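Local atomic coordinates of dachshund homolog 1 (Homo sapiens, PDB entry 1L8R), a protein that acts as a transcription factor in organogenesis, working with SIX and EYA proteins, through a domain whose DNA-binding motif resembles that of forkhead/winged-helix proteins. Residues A[36-41]-A[92-97]; A[60-65]-A[81-86]. One frame throughout, in Å; residues are numbered along the deposited sequence.

Interaction 1: residues A[36-41]-A[92-97]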
ATOM      1  N   LEU A  36       3.499  -1.041   9.092  1.00 21.14           N
ATOM      2  CA  LEU A  36       2.720  -1.700  10.132  1.00 21.71           C
ATOM      3  C   LEU A  36       3.007  -3.180  10.327  1.00 23.12           C
ATOM      4  O   LEU A  36       2.975  -3.674  11.459  1.00 23.11           O
ATOM      5  CB  LEU A  36       1.223  -1.538   9.854  1.00 21.73           C
ATOM      6  CG  LEU A  36       0.583  -0.160  10.030  1.00 21.16           C
ATOM      7  CD1 LEU A  36      -0.831  -0.186   9.465  1.00 22.11           C
ATOM      8  CD2 LEU A  36       0.568   0.219  11.508  1.00 23.53           C
ATOM      9  N   PHE A  37       3.302  -3.890   9.242  1.00 23.01           N
ATOM     10  CA  PHE A  37       3.507  -5.329   9.348  1.00 22.75           C
ATOM     11  C   PHE A  37       4.813  -5.957   8.872  1.00 23.80           C
ATOM     12  O   PHE A  37       5.092  -7.110   9.205  1.00 24.54           O
ATOM     13  CB  PHE A  37       2.338  -6.028   8.655  1.00 23.88           C
ATOM     14  CG  PHE A  37       0.994  -5.583   9.147  1.00 25.15           C
ATOM     15  CD1 PHE A  37       0.577  -5.888  10.440  1.00 25.70           C
ATOM     16  CD2 PHE A  37       0.152  -4.837   8.329  1.00 24.48           C
ATOM     17  CE1 PHE A  37      -0.663  -5.454  10.912  1.00 27.69           C
ATOM     18  CE2 PHE A  37      -1.088  -4.397   8.791  1.00 26.70           C
ATOM     19  CZ  PHE A  37      -1.496  -4.707  10.086  1.00 26.24           C
ATOM     20  N   LEU A  38       5.613  -5.231   8.100  1.00 23.84           N
ATOM     21  CA  LEU A  38       6.860  -5.793   7.591  1.00 25.92           C
ATOM     22  C   LEU A  38       8.083  -4.940   7.900  1.00 27.97           C
ATOM     23  O   LEU A  38       9.162  -5.185   7.369  1.00 28.57           O
ATOM     24  CB  LEU A  38       6.754  -5.999   6.078  1.00 23.80           C
ATOM     25  CG  LEU A  38       5.683  -6.971   5.567  1.00 22.41           C
ATOM     26  CD1 LEU A  38       5.581  -6.868   4.052  1.00 21.19           C
ATOM     27  CD2 LEU A  38       6.027  -8.395   5.989  1.00 21.19           C
ATOM     28  N   LYS A  39       7.908  -3.947   8.765  1.00 32.41           N
ATOM     29  CA  LYS A  39       8.989  -3.043   9.148  1.00 35.52           C
ATOM     30  C   LYS A  39      10.308  -3.762   9.433  1.00 37.44           C
ATOM     31  O   LYS A  39      11.368  -3.336   8.972  1.00 38.40           O
ATOM     32  CB  LYS A  39       8.568  -2.222  10.368  1.00 34.79           C
ATOM     33  N   HIS A  40      10.240  -4.850  10.191  1.00 39.09           N
ATOM     34  CA  HIS A  40      11.439  -5.605  10.535  1.00 41.27           C
ATOM     35  C   HIS A  40      11.500  -6.949   9.820  1.00 42.63           C
ATOM     36  O   HIS A  40      12.574  -7.403   9.425  1.00 43.36           O
ATOM     37  CB  HIS A  40      11.501  -5.816  12.043  1.00 41.72           C
ATOM     38  N   LEU A  41      10.341  -7.579   9.653  1.00 44.26           N
ATOM     39  CA  LEU A  41      10.257  -8.879   8.997  1.00 45.45           C
ATOM     40  C   LEU A  41      11.022  -8.946   7.680  1.00 46.00           C
ATOM     41  O   LEU A  41      11.387 -10.031   7.224  1.00 47.17           O
ATOM     42  CB  LEU A  41       8.791  -9.254   8.760  1.00 45.58           C
ATOM     43  CG  LEU A  41       7.936  -9.446  10.015  1.00 46.33           C
ATOM     44  CD1 LEU A  41       6.517  -9.826   9.618  1.00 45.79           C
ATOM     45  CD2 LEU A  41       8.553 -10.526  10.896  1.00 47.28           C
ATOM     46  N   GLU A  92      -1.417  -9.654   1.238  1.00 19.13           N
ATOM     47  CA  GLU A  92      -1.283 -10.891   2.001  1.00 19.27           C
ATOM     48  C   GLU A  92      -0.344 -11.851   1.275  1.00 19.03           C
ATOM     49  O   GLU A  92       0.459 -12.533   1.905  1.00 20.65           O
ATOM     50  CB  GLU A  92      -2.650 -11.547   2.234  1.00 21.00           C
ATOM     51  CG  GLU A  92      -3.636 -10.701   3.048  1.00 24.98           C
ATOM     52  CD  GLU A  92      -3.080 -10.208   4.387  1.00 25.57           C
ATOM     53  OE1 GLU A  92      -2.007 -10.676   4.822  1.00 26.78           O
ATOM     54  OE2 GLU A  92      -3.732  -9.346   5.016  1.00 28.94           O
ATOM     55  N   THR A  93      -0.439 -11.895  -0.050  1.00 18.27           N
ATOM     56  CA  THR A  93       0.437 -12.748  -0.842  1.00 18.53           C
ATOM     57  C   THR A  93       1.869 -12.274  -0.596  1.00 19.64           C
ATOM     58  O   THR A  93       2.779 -13.078  -0.404  1.00 19.25           O
ATOM     59  CB  THR A  93       0.121 -12.642  -2.349  1.00 17.82           C
ATOM     60  OG1 THR A  93      -1.205 -13.132  -2.597  1.00 20.41           O
ATOM     61  CG2 THR A  93       1.112 -13.459  -3.168  1.00 17.88           C
ATOM     62  N   LEU A  94       2.060 -10.958  -0.609  1.00 18.13           N
ATOM     63  CA  LEU A  94       3.375 -10.382  -0.357  1.00 18.45           C
ATOM     64  C   LEU A  94       3.811 -10.724   1.065  1.00 16.69           C
ATOM     65  O   LEU A  94       4.937 -11.158   1.297  1.00 16.47           O
ATOM     66  CB  LEU A  94       3.331  -8.862  -0.523  1.00 16.91           C
ATOM     67  CG  LEU A  94       4.549  -8.118   0.026  1.00 20.24           C
ATOM     68  CD1 LEU A  94       5.773  -8.457  -0.824  1.00 19.54           C
ATOM     69  CD2 LEU A  94       4.283  -6.625   0.027  1.00 18.87           C
ATOM     70  N   TYR A  95       2.905 -10.532   2.016  1.00 16.36           N
ATOM     71  CA  TYR A  95       3.205 -10.812   3.408  1.00 17.82           C
ATOM     72  C   TYR A  95       3.603 -12.272   3.603  1.00 16.83           C
ATOM     73  O   TYR A  95       4.586 -12.568   4.280  1.00 17.33           O
ATOM     74  CB  TYR A  95       2.003 -10.454   4.289  1.00 19.18           C
ATOM     75  CG  TYR A  95       2.262 -10.659   5.764  1.00 20.28           C
ATOM     76  CD1 TYR A  95       2.087 -11.910   6.353  1.00 22.54           C
ATOM     77  CD2 TYR A  95       2.727  -9.614   6.563  1.00 19.65           C
ATOM     78  CE1 TYR A  95       2.371 -12.115   7.698  1.00 20.54           C
ATOM     79  CE2 TYR A  95       3.013  -9.807   7.910  1.00 21.59           C
ATOM     80  CZ  TYR A  95       2.833 -11.064   8.470  1.00 21.81           C
ATOM     81  OH  TYR A  95       3.121 -11.269   9.799  1.00 21.96           O
ATOM     82  N   ASN A  96       2.849 -13.185   3.001  1.00 18.53           N
ATOM     83  CA  ASN A  96       3.158 -14.604   3.129  1.00 19.09           C
ATOM     84  C   ASN A  96       4.536 -14.906   2.550  1.00 19.96           C
ATOM     85  O   ASN A  96       5.300 -15.684   3.116  1.00 20.65           O
ATOM     86  CB  ASN A  96       2.090 -15.447   2.424  1.00 18.18           C
ATOM     87  CG  ASN A  96       0.708 -15.249   3.021  1.00 18.88           C
ATOM     88  OD1 ASN A  96       0.572 -14.847   4.181  1.00 19.79           O
ATOM     89  ND2 ASN A  96      -0.325 -15.549   2.240  1.00 18.49           N
ATOM     90  N   ASP A  97       4.858 -14.267   1.431  1.00 20.91           N
ATOM     91  CA  ASP A  97       6.142 -14.479   0.772  1.00 22.13           C
ATOM     92  C   ASP A  97       7.329 -13.948   1.577  1.00 21.96           C
ATOM     93  O   ASP A  97       8.447 -14.442   1.444  1.00 23.12           O
ATOM     94  CB  ASP A  97       6.119 -13.831  -0.614  1.00 23.41           C
ATOM     95  CG  ASP A  97       7.364 -14.140  -1.419  1.00 26.28           C
ATOM     96  OD1 ASP A  97       7.698 -15.335  -1.565  1.00 26.08           O
ATOM     97  OD2 ASP A  97       8.004 -13.187  -1.911  1.00 29.05           O
TER
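Leu94 and Tyr95, on helix 88-99, pack against the C-terminal end of helix 30-37 and the turn that follows it. The backbones come nearest at Leu38 and Tyr95, whose CA atoms lie 7.5 Å apart, so side chains fill the gap, and together they bury 199 Å². One turn before the main contact, Glu92 forms a salt bridge to Arg13. At Leu94 one branch takes part: CD2 stands 4.2 Å from Leu38 CD1, a loose methyl-to-methyl contact at the border with helix 45-54, where Leu94 also meets Val48 and Leu52. Tyr95 does most of the work. With CG anti to the backbone N (chi1 -177°), its ring reaches across to the other segment, led by the CD2-CE2 side and the hydroxyl. Leu38 CD2 approaches the ring obliquely, 3.6 Å from Tyr95 CD2. Leu41 CD1 comes from the same side of the ring plane, farther out, 3.7 Å from Tyr95 OH. Near the ring plane, the carbonyl O of Phe37 sits 3.6 Å from Tyr95 CE2. Phe37 CB lies 3.9 Å from Tyr95 CE2, displaced to the side of the ring opposite the two leucine methyls. Arg13 makes a cation-pi contact with the same ring. With an alanine here, Leu38 CD2 and Leu41 CD1 would probably lose the surface they rest on, and Arg13 its cation-pi contact with this ring. The contact across these segments rests on van der Waals packing, with a carbonyl oxygen at an aromatic edge, which is consistent with a close apolar fit between helix 88-99 and the end of helix 30-37 with its following turn in this winged-helix-like domain.

Interaction 2: residues A[60-65]-A[81-86]; sequences VVCNVE and NRCKLI
The flat groups joining Val60 to Leu85 are their peptides, and each N-H points to the other residue's carbonyl O: Val60 N to Leu85 O is 2.8 Å and Leu85 N to Val60 O is 2.9 Å, both donors lying in the acceptor's carbonyl plane. On the face of the sheet that carries this antiparallel hydrogen-bonded pair, the Val60 and Leu85 side chains both also touch Leu27 of strand 25-29; on the opposite face lie those of the non-hydrogen-bonded pair Val61 and Lys84, the lysine making a cation-pi contact with Tyr49. Cys62 N continues the pattern with a 2.9 Å bond to Cys83 O, met nearly along the C=O axis (163°). Beyond it the chains are bridged by water, which donates to Cys62 O and accepts from Cys83 N. The Cys62 sulfur, anti to its own carbonyl carbon (chi1 -77°), comes within 3.5 Å of Leu85 CG and 3.7 Å of Cys83 CB. The two sulfurs, Cys62 SG and Cys83 SG, remain 4.2 Å apart, so they form no disulfide. Backbone bonding thus fixes the register of short edge strand 60-61 on strand 84-87, while the buried Cys62 sulfur packs against Leu85 and Cys83 CB and its side chain touches Val67 and Leu70 of helix 64-73.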
ATOM      1  N   VAL A  60      -0.413  -0.264  -8.193  1.00 14.30           N
ATOM      2  CA  VAL A  60      -1.028   0.890  -8.832  1.00 13.48           C
ATOM      3  C   VAL A  60      -0.272   2.137  -8.383  1.00 13.73           C
ATOM      4  O   VAL A  60       0.106   2.268  -7.219  1.00 13.85           O
ATOM      5  CB  VAL A  60      -2.517   1.025  -8.433  1.00 13.56           C
ATOM      6  CG1 VAL A  60      -3.011   2.446  -8.691  1.00 14.96           C
ATOM      7  CG2 VAL A  60      -3.351   0.012  -9.213  1.00 15.69           C
ATOM      8  N   VAL A  61      -0.034   3.055  -9.312  1.00 11.67           N
ATOM      9  CA  VAL A  61       0.673   4.280  -8.968  1.00 10.56           C
ATOM     10  C   VAL A  61      -0.293   5.381  -8.539  1.00 10.50           C
ATOM     11  O   VAL A  61      -1.239   5.710  -9.262  1.00 11.46           O
ATOM     12  CB  VAL A  61       1.525   4.792 -10.153  1.00 10.78           C
ATOM     13  CG1 VAL A  61       2.190   6.136  -9.784  1.00 10.06           C
ATOM     14  CG2 VAL A  61       2.597   3.767 -10.491  1.00 11.97           C
ATOM     15  N   CYS A  62      -0.059   5.934  -7.354  1.00  8.74           N
ATOM     16  CA  CYS A  62      -0.891   7.008  -6.819  1.00 10.80           C
ATOM     17  C   CYS A  62      -0.752   8.273  -7.640  1.00 11.66           C
ATOM     18  O   CYS A  62       0.353   8.640  -8.043  1.00 12.63           O
ATOM     19  CB  CYS A  62      -0.486   7.360  -5.394  1.00  9.28           C
ATOM     20  SG  CYS A  62      -1.064   6.212  -4.158  1.00 14.11           S
ATOM     21  N   ASN A  63      -1.867   8.954  -7.871  1.00 12.16           N
ATOM     22  CA  ASN A  63      -1.802  10.207  -8.607  1.00 13.01           C
ATOM     23  C   ASN A  63      -1.478  11.329  -7.611  1.00 13.43           C
ATOM     24  O   ASN A  63      -1.438  11.111  -6.393  1.00 11.35           O
ATOM     25  CB  ASN A  63      -3.114  10.478  -9.368  1.00 12.62           C
ATOM     26  CG  ASN A  63      -4.338  10.488  -8.470  1.00 10.31           C
ATOM     27  OD1 ASN A  63      -4.367  11.175  -7.457  1.00 10.44           O
ATOM     28  ND2 ASN A  63      -5.364   9.738  -8.857  1.00 12.02           N
ATOM     29  N   VAL A  64      -1.230  12.529  -8.115  1.00 13.28           N
ATOM     30  CA  VAL A  64      -0.882  13.639  -7.244  1.00 15.62           C
ATOM     31  C   VAL A  64      -1.865  13.890  -6.098  1.00 14.86           C
ATOM     32  O   VAL A  64      -1.451  14.165  -4.967  1.00 14.47           O
ATOM     33  CB  VAL A  64      -0.708  14.934  -8.060  1.00 18.57           C
ATOM     34  CG1 VAL A  64      -0.573  16.128  -7.120  1.00 21.26           C
ATOM     35  CG2 VAL A  64       0.539  14.822  -8.928  1.00 18.65           C
ATOM     36  N   GLU A  65      -3.160  13.802  -6.385  1.00 12.58           N
ATOM     37  CA  GLU A  65      -4.173  14.039  -5.369  1.00 12.39           C
ATOM     38  C   GLU A  65      -4.133  12.994  -4.260  1.00 10.75           C
ATOM     39  O   GLU A  65      -4.233  13.339  -3.081  1.00 12.64           O
ATOM     40  CB  GLU A  65      -5.566  14.057  -5.997  1.00 14.84           C
ATOM     41  CG  GLU A  65      -6.639  14.536  -5.048  1.00 19.84           C
ATOM     42  CD  GLU A  65      -8.024  14.495  -5.658  1.00 21.04           C
ATOM     43  OE1 GLU A  65      -8.136  14.699  -6.884  1.00 24.48           O
ATOM     44  OE2 GLU A  65      -8.997  14.274  -4.907  1.00 23.58           O
ATOM     45  N   ASN A  81       6.809  11.934  -2.040  1.00 17.74           N
ATOM     46  CA  ASN A  81       6.111  12.483  -3.193  1.00 19.80           C
ATOM     47  C   ASN A  81       5.576  11.423  -4.140  1.00 18.06           C
ATOM     48  O   ASN A  81       4.927  11.749  -5.132  1.00 17.27           O
ATOM     49  CB  ASN A  81       7.032  13.436  -3.958  1.00 23.36           C
ATOM     50  CG  ASN A  81       7.372  14.669  -3.157  1.00 27.90           C
ATOM     51  OD1 ASN A  81       6.480  15.398  -2.719  1.00 30.64           O
ATOM     52  ND2 ASN A  81       8.663  14.912  -2.953  1.00 30.16           N
ATOM     53  N   ARG A  82       5.855  10.158  -3.835  1.00 17.39           N
ATOM     54  CA  ARG A  82       5.388   9.039  -4.655  1.00 17.46           C
ATOM     55  C   ARG A  82       4.829   7.948  -3.744  1.00 16.47           C
ATOM     56  O   ARG A  82       5.323   7.749  -2.632  1.00 16.68           O
ATOM     57  CB  ARG A  82       6.534   8.434  -5.474  1.00 19.77           C
ATOM     58  CG  ARG A  82       7.330   9.414  -6.314  1.00 26.14           C
ATOM     59  CD  ARG A  82       8.394   8.675  -7.118  1.00 29.00           C
ATOM     60  NE  ARG A  82       9.253   7.840  -6.277  1.00 34.00           N
ATOM     61  CZ  ARG A  82      10.094   8.305  -5.355  1.00 37.12           C
ATOM     62  NH1 ARG A  82      10.203   9.611  -5.143  1.00 38.36           N
ATOM     63  NH2 ARG A  82      10.826   7.462  -4.637  1.00 38.87           N
ATOM     64  N   CYS A  83       3.803   7.240  -4.211  1.00 13.09           N
ATOM     65  CA  CYS A  83       3.217   6.170  -3.412  1.00 13.65           C
ATOM     66  C   CYS A  83       2.522   5.143  -4.280  1.00 14.11           C
ATOM     67  O   CYS A  83       1.958   5.476  -5.318  1.00 14.65           O
ATOM     68  CB  CYS A  83       2.205   6.730  -2.412  1.00 11.91           C
ATOM     69  SG  CYS A  83       1.720   5.519  -1.157  1.00 15.54           S
ATOM     70  N   LYS A  84       2.566   3.887  -3.848  1.00 12.75           N
ATOM     71  CA  LYS A  84       1.923   2.806  -4.578  1.00 12.31           C
ATOM     72  C   LYS A  84       0.841   2.139  -3.749  1.00 12.73           C
ATOM     73  O   LYS A  84       0.868   2.179  -2.515  1.00 11.97           O
ATOM     74  CB  LYS A  84       2.964   1.790  -5.039  1.00 15.64           C
ATOM     75  CG  LYS A  84       3.805   2.327  -6.193  1.00 17.90           C
ATOM     76  CD  LYS A  84       4.959   1.420  -6.539  1.00 23.76           C
ATOM     77  CE  LYS A  84       5.734   1.974  -7.724  1.00 24.41           C
ATOM     78  NZ  LYS A  84       6.995   1.206  -7.966  1.00 29.14           N
ATOM     79  N   LEU A  85      -0.118   1.537  -4.450  1.00 10.44           N
ATOM     80  CA  LEU A  85      -1.256   0.877  -3.830  1.00 11.94           C
ATOM     81  C   LEU A  85      -1.399  -0.557  -4.334  1.00 11.69           C
ATOM     82  O   LEU A  85      -1.154  -0.834  -5.504  1.00 15.45           O
ATOM     83  CB  LEU A  85      -2.544   1.625  -4.198  1.00 11.78           C
ATOM     84  CG  LEU A  85      -2.667   3.135  -3.975  1.00 12.19           C
ATOM     85  CD1 LEU A  85      -3.998   3.619  -4.550  1.00 13.42           C
ATOM     86  CD2 LEU A  85      -2.575   3.462  -2.484  1.00 10.86           C
ATOM     87  N   ILE A  86      -1.788  -1.476  -3.456  1.00 13.04           N
ATOM     88  CA  ILE A  86      -2.032  -2.848  -3.896  1.00 13.12           C
ATOM     89  C   ILE A  86      -3.233  -3.397  -3.134  1.00 13.95           C
ATOM     90  O   ILE A  86      -3.575  -2.893  -2.072  1.00 13.90           O
ATOM     91  CB  ILE A  86      -0.808  -3.797  -3.712  1.00 16.32           C
ATOM     92  CG1 ILE A  86      -0.388  -3.881  -2.248  1.00 18.29           C
ATOM     93  CG2 ILE A  86       0.335  -3.349  -4.627  1.00 15.98           C
ATOM     94  CD1 ILE A  86       0.608  -5.020  -1.992  1.00 16.85           C
TER
HETATM   95  O   HOH W   1       2.933   8.208  -6.998  1.00 14.87           O

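How the interactions relate
Interactions 1 and 2 flank the centre of the chain on opposite sides, their centres 19 Å apart, and they do not touch, although their nearest atoms are about 4 Å apart. The covalent path between them is short: strand 84-87, paired in interaction 2, leads directly into helix 88-99, which packs in interaction 1. In sequence, interaction 2 is nested inside the loop closed by interaction 1. Helix 30-37 provides another route, since Leu30 at its start touches Ile86 while its far end belongs to interaction 1. One contact is backbone pairing, the other side-chain packing of a helix against a helix end and its following turn; both lie within the one Dachshund homology domain, interaction 2 at the edge of its sheet and interaction 1 between helices 30-37 and 88-99.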